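Local coordinates for LasR-specific antiactivator QslA domain-containing protein (Pseudomonas aeruginosa, PDB 4NG2) that probably acts as an antiactivator of the quorum-sensing regulator LasR and is a mainly helical protein that pairs with a second copy of itself, at residues E71-L74 / W75-F78; L85-P88 / M89-T92; F94-A97 / F98-L102. All coordinates share one frame; numbering follows the deposited sequence.

From the N terminus, the three contacts follow in series, none nested in another and none crossing. Contact 1 (71-74 with 75-78) ends the loop after helix 52-66 and starts helix 74-83. Contact 2 (85-88 with 89-92) closes the next loop and starts helix 88-107, its centre about 19 Å from that of contact 1. Contact 3 (94-97 with 98-102) lies farther along the same helix, near the centre of the chain. It touches both others: Phe78 CD1 lies 3.6 Å from Phe98 CD1, tying helix 74-83 to helix 88-107, and Leu85 CD1 lies 3.3 Å from Phe94 CB, laying the loop against helix 88-107. Contacts 1 and 3 also meet the second subunit.

Contact 1 of 3, residues E71-L74 / W75-F78; sequences EGQL and WTAF
The first turn of helix 74-83 is made here, with Gln73 at its N-cap position and Leu74 as the first helical residue. Leu74 O accepts from two backbone N-H groups. Phe78 N donates to Leu74 O at 3.2 Å, the i to i+4 bond of an alpha helix, and its N-H...O angle is 158°. The second bond, from Ala77 N, is weak. Beside the backbone, the bent side chain of Gln73 brings its amide end over to Thr76. Gln73 NE2 approaches Thr76 OG1 to 2.7 Å, but the angle is too poor for a hydrogen bond, and the same nitrogen lies 3.2 Å from Thr76 CB. Thr76 OG1 is placed on the side of its own backbone N by chi1 of -69°, which turns it back toward the cap residue. Leu74 packs on Trp65 of helix 52-66 and on Phe98 and Leu102 of helix 88-107, while its N donates to Gln103 OE1 of the second subunit. Leu74 and Phe78 both also pack on Leu99 of that subunit. Ala77 rests on Gln61 of helix 52-66, and Phe78 meets the Phe98 ring of helix 88-107 edge-to-face.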
loop_
_atom_site.group_PDB
_atom_site.type_symbol
_atom_site.label_atom_id
_atom_site.label_comp_id
_atom_site.label_asym_id
_atom_site.label_seq_id
_atom_site.Cartn_x
_atom_site.Cartn_y
_atom_site.Cartn_z
ATOM N N GLU E 71 -4.832 -25.383 15.343
ATOM C CA GLU E 71 -5.230 -24.163 14.655
ATOM C C GLU E 71 -6.052 -24.364 13.368
ATOM O O GLU E 71 -5.778 -25.264 12.565
ATOM C CB GLU E 71 -3.955 -23.360 14.338
ATOM C CG GLU E 71 -2.898 -24.164 13.540
ATOM C CD GLU E 71 -1.500 -23.537 13.531
ATOM O OE1 GLU E 71 -1.333 -22.435 14.100
ATOM O OE2 GLU E 71 -0.569 -24.150 12.955
ATOM N N GLY E 72 -7.042 -23.495 13.160
ATOM C CA GLY E 72 -7.811 -23.513 11.927
ATOM C C GLY E 72 -8.846 -22.418 11.715
ATOM O O GLY E 72 -9.615 -22.493 10.762
ATOM N N GLN E 73 -8.873 -21.400 12.570
ATOM C CA GLN E 73 -9.917 -20.366 12.472
ATOM C C GLN E 73 -9.359 -18.939 12.344
ATOM O O GLN E 73 -9.744 -18.055 13.117
ATOM C CB GLN E 73 -10.851 -20.447 13.690
ATOM C CG GLN E 73 -12.020 -21.428 13.541
ATOM C CD GLN E 73 -13.356 -20.734 13.236
ATOM O OE1 GLN E 73 -14.195 -21.246 12.484
ATOM N NE2 GLN E 73 -13.557 -19.565 13.832
ATOM N N LEU E 74 -8.469 -18.713 11.372
ATOM C CA LEU E 74 -7.693 -17.461 11.285
ATOM C C LEU E 74 -8.502 -16.180 10.996
ATOM O O LEU E 74 -8.259 -15.123 11.605
ATOM C CB LEU E 74 -6.566 -17.591 10.252
ATOM C CG LEU E 74 -5.564 -16.432 10.195
ATOM C CD1 LEU E 74 -4.727 -16.337 11.476
ATOM C CD2 LEU E 74 -4.653 -16.535 8.981
ATOM N N TRP E 75 -9.443 -16.258 10.060
ATOM C CA TRP E 75 -10.246 -15.079 9.723
ATOM C C TRP E 75 -11.076 -14.595 10.900
ATOM O O TRP E 75 -11.295 -13.395 11.065
ATOM C CB TRP E 75 -11.163 -15.361 8.544
ATOM C CG TRP E 75 -12.228 -14.314 8.331
ATOM C CD1 TRP E 75 -13.565 -14.453 8.552
ATOM C CD2 TRP E 75 -12.042 -12.982 7.830
ATOM N NE1 TRP E 75 -14.221 -13.295 8.225
ATOM C CE2 TRP E 75 -13.313 -12.375 7.781
ATOM C CE3 TRP E 75 -10.923 -12.244 7.423
ATOM C CZ2 TRP E 75 -13.501 -11.069 7.343
ATOM C CZ3 TRP E 75 -11.108 -10.942 6.987
ATOM C CH2 TRP E 75 -12.392 -10.369 6.951
ATOM N N THR E 76 -11.538 -15.532 11.714
ATOM C CA THR E 76 -12.342 -15.202 12.876
ATOM C C THR E 76 -11.567 -14.403 13.899
ATOM O O THR E 76 -12.111 -13.492 14.502
ATOM C CB THR E 76 -12.834 -16.454 13.581
ATOM O OG1 THR E 76 -13.794 -17.112 12.751
ATOM C CG2 THR E 76 -13.475 -16.081 14.909
ATOM N N ALA E 77 -10.304 -14.739 14.117
ATOM C CA ALA E 77 -9.537 -14.011 15.121
ATOM C C ALA E 77 -9.283 -12.612 14.638
ATOM O O ALA E 77 -9.262 -11.651 15.408
ATOM C CB ALA E 77 -8.217 -14.704 15.418
ATOM N N PHE E 78 -9.071 -12.507 13.342
ATOM C CA PHE E 78 -8.812 -11.223 12.727
ATOM C C PHE E 78 -10.100 -10.383 12.734
ATOM O O PHE E 78 -10.092 -9.238 13.179
ATOM C CB PHE E 78 -8.262 -11.473 11.320
ATOM C CG PHE E 78 -8.066 -10.256 10.522
ATOM C CD1 PHE E 78 -6.913 -9.512 10.649
ATOM C CD2 PHE E 78 -9.028 -9.852 9.624
ATOM C CE1 PHE E 78 -6.725 -8.362 9.884
ATOM C CE2 PHE E 78 -8.850 -8.720 8.859
ATOM C CZ PHE E 78 -7.703 -7.971 8.986
#

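Contact 2 of 3, residues L85-P88 / M89-T92; sequences LPTP and MQKT
Lys91 NZ donates to Leu85 O at 2.7 Å, with a C=O...N angle of 174°, so the ammonium group sits almost straight out from the carbonyl. The bond spans the N-terminal cap of helix 88-107, where Thr87 is the N-cap residue. The lysine chain is extended as far as CE and bends only at its last torsion (chi4 -56°), which swings NZ onto the loop carbonyl. Lys91 N donates to Thr87 O at 2.9 Å, and Gln90 N adds a weak bond to the same oxygen.

The capping bond proper runs from Gln90 N to Thr87 OG1 at 3.2 Å. With chi1 of 62°, this hydroxyl stands between its own backbone N and carbonyl carbon, facing the helix end. Thr87 OG1 also donates to Gln90 OE1 at 3.1 Å, in the plane of the amide and on a lone pair. The exchange is therefore reciprocal: the threonine oxygen accepts from the glutamine backbone and donates to its side chain, with Gln90 at the third position after the cap. The next bond of the helix runs from Thr92 N to Pro88 O at 3.0 Å.

Outside this polar core the Gln90 amide is bordered by loop residues. Leu85 crosses the glutamine at about a right angle and packs on Lys57 of helix 52-66, while Gln90 touches Ala54 of the same helix. Met89 packs on Pro48 and Val49, and its backbone O accepts from Trp47 NE1; Met89 and Thr92 also meet apolar side chains of another protein's chain. At the amide itself, Leu85 CD2 lies 3.8 Å from Gln90 NE2, and Pro86 CD comes within 3.2 Å of Gln90 OE1.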
loop_
_atom_site.group_PDB
_atom_site.type_symbol
_atom_site.label_atom_id
_atom_site.label_comp_id
_atom_site.label_asym_id
_atom_site.label_seq_id
_atom_site.Cartn_x
_atom_site.Cartn_y
_atom_site.Cartn_z
ATOM N N LEU E 85 -12.084 -2.678 17.851
ATOM C CA LEU E 85 -11.507 -1.336 17.765
ATOM C C LEU E 85 -12.456 -0.369 17.072
ATOM O O LEU E 85 -13.005 -0.664 16.012
ATOM C CB LEU E 85 -10.143 -1.382 17.072
ATOM C CG LEU E 85 -9.144 -2.213 17.872
ATOM C CD1 LEU E 85 -8.042 -2.765 17.005
ATOM C CD2 LEU E 85 -8.592 -1.374 18.988
ATOM N N PRO E 86 -12.656 0.804 17.667
ATOM C CA PRO E 86 -13.776 1.643 17.218
ATOM C C PRO E 86 -13.490 2.647 16.083
ATOM O O PRO E 86 -14.431 3.035 15.402
ATOM C CB PRO E 86 -14.192 2.362 18.507
ATOM C CG PRO E 86 -12.920 2.473 19.306
ATOM C CD PRO E 86 -12.030 1.305 18.906
ATOM N N THR E 87 -12.245 3.064 15.872
ATOM C CA THR E 87 -11.941 3.992 14.763
ATOM C C THR E 87 -11.238 3.321 13.572
ATOM O O THR E 87 -10.393 2.434 13.751
ATOM C CB THR E 87 -11.047 5.168 15.231
ATOM O OG1 THR E 87 -9.793 4.653 15.709
ATOM C CG2 THR E 87 -11.716 5.958 16.351
ATOM N N PRO E 88 -11.574 3.751 12.350
ATOM C CA PRO E 88 -10.895 3.283 11.144
ATOM C C PRO E 88 -9.395 3.246 11.363
ATOM O O PRO E 88 -8.731 2.289 10.980
ATOM C CB PRO E 88 -11.213 4.375 10.113
ATOM C CG PRO E 88 -12.212 5.324 10.788
ATOM C CD PRO E 88 -12.677 4.673 12.032
ATOM N N MET E 89 -8.866 4.289 11.982
ATOM C CA MET E 89 -7.428 4.414 12.176
ATOM C C MET E 89 -6.851 3.322 13.106
ATOM O O MET E 89 -5.719 2.858 12.933
ATOM C CB MET E 89 -7.088 5.816 12.685
ATOM C CG MET E 89 -5.758 6.317 12.206
ATOM S SD MET E 89 -5.859 7.194 10.650
ATOM C CE MET E 89 -6.424 8.771 11.235
ATOM N N GLN E 90 -7.627 2.886 14.087
ATOM C CA GLN E 90 -7.151 1.800 14.915
ATOM C C GLN E 90 -7.321 0.480 14.211
ATOM O O GLN E 90 -6.492 -0.406 14.348
ATOM C CB GLN E 90 -7.888 1.769 16.238
ATOM C CG GLN E 90 -7.507 2.882 17.150
ATOM C CD GLN E 90 -8.293 2.794 18.424
ATOM O OE1 GLN E 90 -9.469 3.193 18.473
ATOM N NE2 GLN E 90 -7.670 2.229 19.471
ATOM N N LYS E 91 -8.412 0.335 13.471
ATOM C CA LYS E 91 -8.641 -0.913 12.770
ATOM C C LYS E 91 -7.444 -1.183 11.871
ATOM O O LYS E 91 -6.951 -2.307 11.800
ATOM C CB LYS E 91 -9.937 -0.877 11.952
ATOM C CG LYS E 91 -11.218 -0.855 12.769
ATOM C CD LYS E 91 -12.447 -0.620 11.864
ATOM C CE LYS E 91 -13.725 -0.373 12.684
ATOM N NZ LYS E 91 -14.006 -1.473 13.629
ATOM N N THR E 92 -6.955 -0.158 11.187
ATOM C CA THR E 92 -5.894 -0.416 10.232
ATOM C C THR E 92 -4.567 -0.606 10.947
ATOM O O THR E 92 -3.688 -1.275 10.430
ATOM C CB THR E 92 -5.806 0.650 9.106
ATOM O OG1 THR E 92 -5.635 1.952 9.666
ATOM C CG2 THR E 92 -7.064 0.643 8.287
#

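Contact 3 of 3, residues F94-A97 / F98-L102; sequences FEVA and FLTRL
Phe94 and Phe98 both carry CG trans to the backbone N (chi1 165° and 178°), and this shared choice sends the two rings, one helical turn apart, off the same side of helix 88-107. They lie side by side and point the same way. Their planes are near parallel but slid apart, with centroids separated by 5.7 Å, so the rings barely overlap; the closest approach is Phe94 CZ to Phe98 CD2 at 4.0 Å. Phe98 CB lies over one face of the Phe94 ring, displaced toward its rim.

On another side of the helix, chi1 of -67° folds the Thr100 hydroxyl back beside its own backbone N. Thr100 OG1 donates to Val96 O at 2.9 Å, and Thr100 N reaches the same oxygen at 3.0 Å from the opposite face of the carbonyl plane. Two donors of one residue thus grip one acceptor, and the buried hydroxyl is satisfied within its own helix.

Phe94 continues onto Gln61 of helix 52-66 and Arg82 of helix 74-83, and Phe98 onto Ala62 of helix 52-66 and Leu99 of the second subunit. Glu95 OE2 forms salt bridges with Arg82 of its own chain and with Arg82 of the second subunit, whereas Ala97 and Thr100 pack on Ile34 of strand 31-34.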
loop_
_atom_site.group_PDB
_atom_site.type_symbol
_atom_site.label_atom_id
_atom_site.label_comp_id
_atom_site.label_asym_id
_atom_site.label_seq_id
_atom_site.Cartn_x
_atom_site.Cartn_y
_atom_site.Cartn_z
ATOM N N PHE E 94 -4.380 -2.229 13.727
ATOM C CA PHE E 94 -4.525 -3.615 14.133
ATOM C C PHE E 94 -4.277 -4.544 12.953
ATOM O O PHE E 94 -3.687 -5.603 13.115
ATOM C CB PHE E 94 -5.922 -3.841 14.727
ATOM C CG PHE E 94 -6.309 -5.282 14.857
ATOM C CD1 PHE E 94 -6.697 -6.014 13.754
ATOM C CD2 PHE E 94 -6.279 -5.909 16.087
ATOM C CE1 PHE E 94 -7.053 -7.350 13.864
ATOM C CE2 PHE E 94 -6.632 -7.253 16.208
ATOM C CZ PHE E 94 -7.021 -7.974 15.081
ATOM N N GLU E 95 -4.733 -4.173 11.766
ATOM C CA GLU E 95 -4.553 -5.048 10.609
ATOM C C GLU E 95 -3.085 -5.154 10.238
ATOM O O GLU E 95 -2.584 -6.242 9.948
ATOM C CB GLU E 95 -5.308 -4.521 9.394
ATOM C CG GLU E 95 -6.795 -4.373 9.583
ATOM C CD GLU E 95 -7.477 -3.776 8.365
ATOM O OE1 GLU E 95 -6.818 -3.044 7.578
ATOM O OE2 GLU E 95 -8.678 -4.046 8.193
ATOM N N VAL E 96 -2.415 -4.001 10.221
ATOM C CA VAL E 96 -1.005 -3.941 9.888
ATOM C C VAL E 96 -0.203 -4.782 10.895
ATOM O O VAL E 96 0.613 -5.599 10.496
ATOM C CB VAL E 96 -0.478 -2.473 9.779
ATOM C CG1 VAL E 96 1.039 -2.445 9.667
ATOM C CG2 VAL E 96 -1.071 -1.789 8.569
ATOM N N ALA E 97 -0.473 -4.625 12.188
ATOM C CA ALA E 97 0.275 -5.371 13.205
ATOM C C ALA E 97 0.065 -6.878 13.080
ATOM O O ALA E 97 1.021 -7.644 13.029
ATOM C CB ALA E 97 -0.093 -4.901 14.597
ATOM N N PHE E 98 -1.200 -7.284 13.013
ATOM C CA PHE E 98 -1.601 -8.695 12.951
ATOM C C PHE E 98 -0.983 -9.391 11.732
ATOM O O PHE E 98 -0.532 -10.546 11.801
ATOM C CB PHE E 98 -3.131 -8.737 12.909
ATOM C CG PHE E 98 -3.732 -10.099 12.795
ATOM C CD1 PHE E 98 -3.721 -10.778 11.593
ATOM C CD2 PHE E 98 -4.392 -10.675 13.882
ATOM C CE1 PHE E 98 -4.316 -12.045 11.484
ATOM C CE2 PHE E 98 -4.998 -11.932 13.786
ATOM C CZ PHE E 98 -4.966 -12.617 12.590
ATOM N N LEU E 99 -0.957 -8.684 10.608
ATOM C CA LEU E 99 -0.436 -9.265 9.377
ATOM C C LEU E 99 1.090 -9.310 9.394
ATOM O O LEU E 99 1.682 -10.275 8.944
ATOM C CB LEU E 99 -0.994 -8.534 8.153
ATOM C CG LEU E 99 -2.417 -9.017 7.820
ATOM C CD1 LEU E 99 -3.252 -7.982 7.074
ATOM C CD2 LEU E 99 -2.362 -10.309 7.032
ATOM N N THR E 100 1.720 -8.288 9.956
ATOM C CA THR E 100 3.166 -8.296 10.121
ATOM C C THR E 100 3.613 -9.471 10.985
ATOM O O THR E 100 4.634 -10.115 10.704
ATOM C CB THR E 100 3.661 -7.005 10.743
ATOM O OG1 THR E 100 3.449 -5.937 9.818
ATOM C CG2 THR E 100 5.137 -7.098 11.048
ATOM N N ARG E 101 2.834 -9.749 12.026
ATOM C CA ARG E 101 3.075 -10.908 12.873
ATOM C C ARG E 101 2.898 -12.221 12.108
ATOM O O ARG E 101 3.637 -13.173 12.349
ATOM C CB ARG E 101 2.202 -10.877 14.132
ATOM C CG ARG E 101 2.631 -11.908 15.164
ATOM C CD ARG E 101 4.154 -11.930 15.301
ATOM N NE ARG E 101 4.642 -13.011 16.159
ATOM C CZ ARG E 101 5.083 -14.192 15.721
ATOM N NH1 ARG E 101 5.105 -14.470 14.425
ATOM N NH2 ARG E 101 5.504 -15.105 16.587
ATOM N N LEU E 102 1.938 -12.280 11.186
ATOM C CA LEU E 102 1.796 -13.480 10.345
ATOM C C LEU E 102 2.861 -13.535 9.235
ATOM O O LEU E 102 2.919 -14.501 8.453
ATOM C CB LEU E 102 0.415 -13.568 9.696
ATOM C CG LEU E 102 -0.882 -13.557 10.497
ATOM C CD1 LEU E 102 -2.003 -14.006 9.585
ATOM C CD2 LEU E 102 -0.798 -14.466 11.701
#